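Local coordinates for hypothetical protein PH1566 (Pyrococcus horikoshii, PDB 2E3U), which probably binds RNA through two KH domains as Dim2p, a preribosomal RNA processing factor, at residues 38-42 / 43-47; 137-140 / 141-145; 162-166 / 167-171. All blocks are in the same frame, centred on the assembly; numbering follows the deposited sequence.

Contact 1 of 3, residues 38-42 / 43-47; sequences VKIPK and DRIAV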
loop_
_atom_site.group_PDB
_atom_site.type_symbol
_atom_site.label_atom_id
_atom_site.label_comp_id
_atom_site.label_asym_id
_atom_site.label_seq_id
_atom_site.Cartn_x
_atom_site.Cartn_y
_atom_site.Cartn_z
ATOM N N VAL A 38 5.616 -12.744 -5.202
ATOM C CA VAL A 38 5.112 -12.318 -3.872
ATOM C C VAL A 38 4.008 -13.213 -3.322
ATOM O O VAL A 38 3.588 -14.156 -3.964
ATOM C CB VAL A 38 4.657 -10.802 -3.835
ATOM C CG1 VAL A 38 5.810 -9.874 -4.182
ATOM C CG2 VAL A 38 3.447 -10.540 -4.719
ATOM N N LYS A 39 3.528 -12.897 -2.129
ATOM C CA LYS A 39 2.417 -13.629 -1.547
ATOM C C LYS A 39 1.524 -12.611 -0.882
ATOM O O LYS A 39 2.012 -11.806 -0.091
ATOM C CB LYS A 39 2.956 -14.642 -0.515
ATOM C CG LYS A 39 2.012 -15.781 -0.135
ATOM C CD LYS A 39 2.805 -17.086 0.030
ATOM C CE LYS A 39 1.928 -18.224 0.539
ATOM N NZ LYS A 39 2.700 -19.415 1.078
ATOM N N ILE A 40 0.229 -12.636 -1.220
ATOM C CA ILE A 40 -0.787 -11.754 -0.627
ATOM C C ILE A 40 -1.786 -12.629 0.151
ATOM O O ILE A 40 -1.843 -13.831 -0.080
ATOM C CB ILE A 40 -1.495 -10.840 -1.696
ATOM C CG1 ILE A 40 -2.448 -11.649 -2.624
ATOM C CG2 ILE A 40 -0.448 -10.050 -2.501
ATOM C CD1 ILE A 40 -3.447 -10.732 -3.441
ATOM N N PRO A 41 -2.545 -12.040 1.101
ATOM C CA PRO A 41 -3.520 -12.843 1.861
ATOM C C PRO A 41 -4.578 -13.430 0.963
ATOM O O PRO A 41 -4.974 -12.781 -0.004
ATOM C CB PRO A 41 -4.191 -11.821 2.815
ATOM C CG PRO A 41 -3.351 -10.607 2.789
ATOM C CD PRO A 41 -2.528 -10.623 1.525
ATOM N N LYS A 42 -5.058 -14.626 1.301
ATOM C CA LYS A 42 -6.189 -15.253 0.591
ATOM C C LYS A 42 -7.420 -14.329 0.552
ATOM O O LYS A 42 -8.151 -14.250 -0.453
ATOM C CB LYS A 42 -6.538 -16.594 1.227
ATOM C CG LYS A 42 -5.745 -17.805 0.675
ATOM C CD LYS A 42 -4.350 -17.963 1.305
ATOM C CE LYS A 42 -4.360 -18.747 2.634
ATOM N NZ LYS A 42 -4.759 -20.195 2.519
ATOM N N ASP A 43 -7.634 -13.647 1.669
ATOM C CA ASP A 43 -8.542 -12.510 1.784
ATOM C C ASP A 43 -8.542 -11.536 0.567
ATOM O O ASP A 43 -9.587 -10.993 0.163
ATOM C CB ASP A 43 -8.172 -11.750 3.079
ATOM C CG ASP A 43 -9.367 -11.100 3.743
ATOM O OD1 ASP A 43 -9.482 -9.849 3.652
ATOM O OD2 ASP A 43 -10.185 -11.833 4.358
ATOM N N ARG A 44 -7.380 -11.322 -0.025
ATOM C CA ARG A 44 -7.252 -10.254 -1.028
ATOM C C ARG A 44 -7.260 -10.683 -2.490
ATOM O O ARG A 44 -7.370 -9.837 -3.397
ATOM C CB ARG A 44 -6.042 -9.367 -0.713
ATOM C CG ARG A 44 -6.160 -8.694 0.643
ATOM C CD ARG A 44 -7.346 -7.759 0.701
ATOM N NE ARG A 44 -7.122 -6.587 -0.154
ATOM C CZ ARG A 44 -8.006 -5.606 -0.326
ATOM N NH1 ARG A 44 -7.711 -4.579 -1.105
ATOM N NH2 ARG A 44 -9.175 -5.628 0.318
ATOM N N ILE A 45 -7.157 -11.984 -2.722
ATOM C CA ILE A 45 -6.945 -12.530 -4.066
ATOM C C ILE A 45 -8.094 -12.126 -4.993
ATOM O O ILE A 45 -7.863 -11.662 -6.141
ATOM C CB ILE A 45 -6.794 -14.068 -4.000
ATOM C CG1 ILE A 45 -5.400 -14.439 -3.482
ATOM C CG2 ILE A 45 -7.117 -14.753 -5.383
ATOM C CD1 ILE A 45 -5.261 -15.965 -3.144
ATOM N N ALA A 46 -9.318 -12.300 -4.475
ATOM C CA ALA A 46 -10.532 -11.951 -5.189
ATOM C C ALA A 46 -10.540 -10.475 -5.639
ATOM O O ALA A 46 -10.992 -10.177 -6.740
ATOM C CB ALA A 46 -11.814 -12.321 -4.345
ATOM N N VAL A 47 -10.012 -9.568 -4.810
ATOM C CA VAL A 47 -9.877 -8.153 -5.219
ATOM C C VAL A 47 -8.761 -7.902 -6.253
ATOM O O VAL A 47 -8.922 -7.060 -7.167
ATOM C CB VAL A 47 -9.838 -7.152 -4.002
ATOM C CG1 VAL A 47 -8.668 -7.394 -3.146
ATOM C CG2 VAL A 47 -9.786 -5.720 -4.467
#

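Contact 2 of 3, residues 137-140 / 141-145; sequences PRVR and GRIIG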
loop_
_atom_site.group_PDB
_atom_site.type_symbol
_atom_site.label_atom_id
_atom_site.label_comp_id
_atom_site.label_asym_id
_atom_site.label_seq_id
_atom_site.Cartn_x
_atom_site.Cartn_y
_atom_site.Cartn_z
ATOM N N PRO A 137 -5.423 -4.139 17.943
ATOM C CA PRO A 137 -6.628 -3.362 17.575
ATOM C C PRO A 137 -6.625 -1.920 18.121
ATOM O O PRO A 137 -7.289 -1.039 17.559
ATOM C CB PRO A 137 -7.779 -4.161 18.202
ATOM C CG PRO A 137 -7.122 -5.125 19.161
ATOM C CD PRO A 137 -5.757 -5.383 18.668
ATOM N N ARG A 138 -5.885 -1.712 19.214
ATOM C CA ARG A 138 -5.735 -0.405 19.854
ATOM C C ARG A 138 -4.785 0.502 19.064
ATOM O O ARG A 138 -5.003 1.712 18.990
ATOM C CB ARG A 138 -5.236 -0.562 21.293
ATOM C CG ARG A 138 -5.699 -1.850 22.003
ATOM C CD ARG A 138 -7.170 -1.812 22.397
ATOM N NE ARG A 138 -7.373 -1.240 23.724
ATOM C CZ ARG A 138 -7.589 -1.947 24.830
ATOM N NH1 ARG A 138 -7.634 -3.274 24.786
ATOM N NH2 ARG A 138 -7.771 -1.320 25.983
ATOM N N VAL A 139 -3.736 -0.077 18.488
ATOM C CA VAL A 139 -2.844 0.676 17.638
ATOM C C VAL A 139 -3.568 1.094 16.350
ATOM O O VAL A 139 -3.509 2.268 15.950
ATOM C CB VAL A 139 -1.467 -0.025 17.388
ATOM C CG1 VAL A 139 -1.596 -1.298 16.563
ATOM C CG2 VAL A 139 -0.504 0.936 16.710
ATOM N N ARG A 140 -4.289 0.150 15.749
ATOM C CA ARG A 140 -5.064 0.432 14.550
ATOM C C ARG A 140 -6.046 1.564 14.758
ATOM O O ARG A 140 -6.214 2.382 13.871
ATOM C CB ARG A 140 -5.783 -0.816 14.059
ATOM C CG ARG A 140 -4.808 -1.915 13.673
ATOM C CD ARG A 140 -5.414 -2.952 12.770
ATOM N NE ARG A 140 -5.781 -4.182 13.479
ATOM C CZ ARG A 140 -7.011 -4.434 13.911
ATOM N NH1 ARG A 140 -7.276 -5.575 14.530
ATOM N NH2 ARG A 140 -7.976 -3.528 13.727
ATOM N N GLY A 141 -6.666 1.616 15.939
ATOM C CA GLY A 141 -7.680 2.620 16.264
ATOM C C GLY A 141 -7.068 3.985 16.475
ATOM O O GLY A 141 -7.658 5.007 16.154
ATOM N N ARG A 142 -5.868 3.989 17.026
ATOM C CA ARG A 142 -5.093 5.203 17.212
ATOM C C ARG A 142 -4.671 5.818 15.891
ATOM O O ARG A 142 -4.639 7.045 15.775
ATOM C CB ARG A 142 -3.842 4.906 18.022
ATOM C CG ARG A 142 -4.050 4.752 19.507
ATOM C CD ARG A 142 -2.721 4.290 20.101
ATOM N NE ARG A 142 -2.654 4.437 21.550
ATOM C CZ ARG A 142 -2.946 3.479 22.424
ATOM N NH1 ARG A 142 -3.348 2.283 22.011
ATOM N NH2 ARG A 142 -2.839 3.727 23.726
ATOM N N ILE A 143 -4.331 4.980 14.914
ATOM C CA ILE A 143 -3.963 5.475 13.568
ATOM C C ILE A 143 -5.199 5.950 12.759
ATOM O O ILE A 143 -5.166 7.008 12.113
ATOM C CB ILE A 143 -3.103 4.425 12.762
ATOM C CG1 ILE A 143 -1.803 4.124 13.517
ATOM C CG2 ILE A 143 -2.758 4.930 11.366
ATOM C CD1 ILE A 143 -1.231 2.701 13.306
ATOM N N ILE A 144 -6.273 5.161 12.816
ATOM C CA ILE A 144 -7.493 5.351 12.040
ATOM C C ILE A 144 -8.326 6.516 12.595
ATOM O O ILE A 144 -8.811 7.334 11.826
ATOM C CB ILE A 144 -8.291 4.010 12.011
ATOM C CG1 ILE A 144 -7.582 3.014 11.080
ATOM C CG2 ILE A 144 -9.746 4.170 11.545
ATOM C CD1 ILE A 144 -8.150 1.634 11.121
ATOM N N GLY A 145 -8.467 6.582 13.926
ATOM C CA GLY A 145 -9.273 7.571 14.600
ATOM C C GLY A 145 -10.764 7.246 14.610
ATOM O O GLY A 145 -11.215 6.227 14.056
#

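Contact 3 of 3, residues 162-166 / 167-171; sequences VSVYG and KTVAI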
loop_
_atom_site.group_PDB
_atom_site.type_symbol
_atom_site.label_atom_id
_atom_site.label_comp_id
_atom_site.label_asym_id
_atom_site.label_seq_id
_atom_site.Cartn_x
_atom_site.Cartn_y
_atom_site.Cartn_z
ATOM N N VAL A 162 -2.685 5.918 2.681
ATOM C CA VAL A 162 -2.419 5.074 3.866
ATOM C C VAL A 162 -3.445 3.970 4.012
ATOM O O VAL A 162 -4.617 4.229 3.987
ATOM C CB VAL A 162 -2.459 5.892 5.175
ATOM C CG1 VAL A 162 -2.345 4.952 6.406
ATOM C CG2 VAL A 162 -1.336 6.983 5.171
ATOM N N SER A 163 -2.982 2.739 4.185
ATOM C CA SER A 163 -3.875 1.598 4.382
ATOM C C SER A 163 -3.487 0.839 5.672
ATOM O O SER A 163 -2.357 0.352 5.812
ATOM C CB SER A 163 -3.784 0.656 3.167
ATOM O OG SER A 163 -4.498 -0.525 3.421
ATOM N N VAL A 164 -4.415 0.801 6.621
ATOM C CA VAL A 164 -4.238 0.065 7.856
ATOM C C VAL A 164 -5.023 -1.246 7.696
ATOM O O VAL A 164 -6.223 -1.256 7.468
ATOM C CB VAL A 164 -4.680 0.918 9.071
ATOM C CG1 VAL A 164 -4.316 0.240 10.396
ATOM C CG2 VAL A 164 -4.017 2.294 9.012
ATOM N N TYR A 165 -4.326 -2.358 7.785
ATOM C CA TYR A 165 -4.908 -3.630 7.413
ATOM C C TYR A 165 -4.169 -4.729 8.172
ATOM O O TYR A 165 -2.955 -4.859 8.055
ATOM C CB TYR A 165 -4.824 -3.844 5.878
ATOM C CG TYR A 165 -5.532 -5.088 5.402
ATOM C CD1 TYR A 165 -4.828 -6.273 5.196
ATOM C CD2 TYR A 165 -6.921 -5.100 5.208
ATOM C CE1 TYR A 165 -5.478 -7.444 4.802
ATOM C CE2 TYR A 165 -7.586 -6.263 4.796
ATOM C CZ TYR A 165 -6.852 -7.435 4.593
ATOM O OH TYR A 165 -7.483 -8.601 4.173
ATOM N N GLY A 166 -4.912 -5.492 8.973
ATOM C CA GLY A 166 -4.345 -6.561 9.783
ATOM C C GLY A 166 -3.163 -6.069 10.596
ATOM O O GLY A 166 -3.293 -5.150 11.421
ATOM N N LYS A 167 -2.005 -6.665 10.329
ATOM C CA LYS A 167 -0.802 -6.433 11.106
ATOM C C LYS A 167 0.125 -5.372 10.501
ATOM O O LYS A 167 1.248 -5.184 10.972
ATOM C CB LYS A 167 -0.058 -7.770 11.332
ATOM C CG LYS A 167 -0.835 -8.772 12.206
ATOM C CD LYS A 167 -0.003 -9.996 12.574
ATOM C CE LYS A 167 0.852 -9.745 13.831
ATOM N NZ LYS A 167 1.460 -11.010 14.361
ATOM N N THR A 168 -0.340 -4.671 9.472
ATOM C CA THR A 168 0.502 -3.677 8.794
ATOM C C THR A 168 -0.202 -2.358 8.621
ATOM O O THR A 168 -1.422 -2.285 8.694
ATOM C CB THR A 168 0.946 -4.122 7.389
ATOM O OG1 THR A 168 -0.208 -4.276 6.547
ATOM C CG2 THR A 168 1.767 -5.443 7.420
ATOM N N VAL A 169 0.597 -1.317 8.381
ATOM C CA VAL A 169 0.147 -0.076 7.777
ATOM C C VAL A 169 0.946 0.008 6.503
ATOM O O VAL A 169 2.132 -0.295 6.518
ATOM C CB VAL A 169 0.487 1.203 8.624
ATOM C CG1 VAL A 169 -0.302 2.420 8.140
ATOM C CG2 VAL A 169 0.182 0.977 10.039
ATOM N N ALA A 170 0.319 0.419 5.401
ATOM C CA ALA A 170 1.038 0.566 4.123
ATOM C C ALA A 170 0.857 1.996 3.600
ATOM O O ALA A 170 -0.205 2.568 3.753
ATOM C CB ALA A 170 0.564 -0.456 3.097
ATOM N N ILE A 171 1.905 2.552 3.002
ATOM C CA ILE A 171 1.954 3.946 2.608
ATOM C C ILE A 171 2.400 4.037 1.157
ATOM O O ILE A 171 3.270 3.285 0.726
ATOM C CB ILE A 171 2.906 4.773 3.506
ATOM C CG1 ILE A 171 2.670 4.443 4.992
ATOM C CG2 ILE A 171 2.717 6.280 3.233
ATOM C CD1 ILE A 171 3.647 5.139 6.007
HETATM O O HOH W 1 -1.806 -2.364 5.129
#

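Contact 1 of 3, residues 38-42 / 43-47
Where strand 35-39 gives way to helix 42-49, the side chain of Asp43 settles against Pro41, with Asp43 CB 4.0 Å from Pro41 CB. The junction is a worked example of a short connection closed by its own backbone: the link between strand 35-39 and the following helix in the first KH domain brings Pro41 O to Arg44 N, and side chains from both ends of the link pack against each other around that bond.

Arg44 carries the main bond of the junction. Its backbone N donates to Pro41 O at 2.8 Å. The side chain begins alongside the proline ring, both pointing the same way, with Arg44 CG 4.0 Å from Pro41 CG. Successive bends at chi2 (-63°) and chi3 (-69°) then turn the guanidinium end aside, and NE finds its acceptor in Ile100 O.

Ile45 adds a weak backbone bond, its N lying 3.4 Å from Lys42 O. It also meets Ile40, both side chains being buried and crossing at a slant with Ile40 CG1 and Ile45 CG1 4.2 Å apart. Ile40 CG1 stands between its own backbone N and carbonyl carbon (chi1 71°), a torsion that brings CD1 to 3.9 Å from Arg44 C and close to the arginine CB as well.

Around the junction, Ile40 pairs through its backbone with Gly74, Val38 with Val76 of strand 75-80, and helix 87-101 packs on Val38 and Val47.

Contact 2 of 3, residues 137-140 / 141-145
The Arg142 guanidinium turns its edge, not a face, to Arg138: Arg138 CB lies 3.5 Å from Arg142 NH1, near the plane of the group, and Val139 N sits along the same rim. The second flat group, the Arg140 guanidinium, has Pro137 CA over the centre of one face. Both belong to helix 136-144 of the second KH domain, a helix that runs straight into the GXXG loop beginning at Gly145.

The helix offers a worked example of how a side chain can return to the carbonyl that its own backbone N already uses, four residues back. Arg142 is extended from CG to NE (chi2 173°), which carries its head back along the preceding turn. Arg138 O consequently receives two donors, Arg142 N at 3.1 Å and, weakly, Arg142 NH1 at 3.5 Å. The like charges of the two arginines are held apart, Arg138 NE being 5.6 Å from Arg142 NH1.

Val139 and Ile143 form an apolar strip. They point the same way, side by side, with Val139 CG2 3.9 Å from Ile143 CD1, and both rest on Leu124 and on helix 175-189, through Ala189 and Ile185 respectively. Ile143 N also bonds Val139 O. One residue on, Ile144 N bonds Arg140 O, while its own side chain folds over that oxygen, CG1 reaching 3.2 Å from Arg140 O.

The helix ends as Gly145 adopts a positive phi of 81°, a value that favours glycine, while Gly145 N still donates to Gly141 O at 2.8 Å.

Contact 3 of 3, residues 162-166 / 167-171
With CG1 set opposite the backbone N in both residues, chi1 173° in Val162 and -166° in Val169, the two valines bring these methyls together across the hairpin, Val162 CG1 lying 3.7 Å from Val169 CG1. Val164 joins from the directly paired position: its CG2 is 3.8 Å from the same Val169 CG1, the side chains lying side by side. One methyl therefore touches both valines of the neighbouring strand, on the sheet face covered by helices 136-144 and 175-189.

The backbone keeps these groups in register. Ser163 and Ala170 form an antiparallel hydrogen-bonded pair, with Ala170 N 2.7 Å from Ser163 O and Ser163 N donating in return to Ala170 O. Nearer the turn, Tyr165 N donates to Thr168 O at 3.0 Å, and Thr168 N bonds Tyr165 O. Gly166 turns the chain with a phi of 51°, which favours glycine, giving a type II' turn from Tyr165 to Thr168.

On the face bearing Ser163 and Thr168, a water reinforces the pairing: it donates to Ser163 O at 2.9 Å and accepts from Thr168 OG1. Arg102 fixes both side chains further, its NH1 bonding Thr168 OG1 and its O taking Ser163 OG; Phe104 packs here too.

Strand 168-173 is central in the sheet, Val169 and Ile171 bonded through their backbones to Ile122 and Glu120 of strand 118-123. The hairpin supplies the second and third strands of the type I KH fold, whose beta-alpha-alpha-beta-beta-alpha topology gives an antiparallel sheet of order 1-3-2.

In the fold
The three contacts sample two KH domains and the boundary between them. Contacts 2 and 3 both lie in the second KH domain, their centres 11 Å apart, and the helix lies directly on the hairpin: Ile143 CG2 is 3.8 Å from Val164 CG2, and Arg140 CD is 3.3 Å from Gly166 O. Contact 1, in the first domain, reaches the same hairpin from its other face, where Arg44 CD comes within 3.6 Å of Tyr165 OH; its centre is 14 Å from that of contact 3. Contacts 1 and 2 do not touch, their nearest atoms being about 12 Å apart. The hairpin thus has the helix of its own domain on one face and the first domain near Tyr165 on the other.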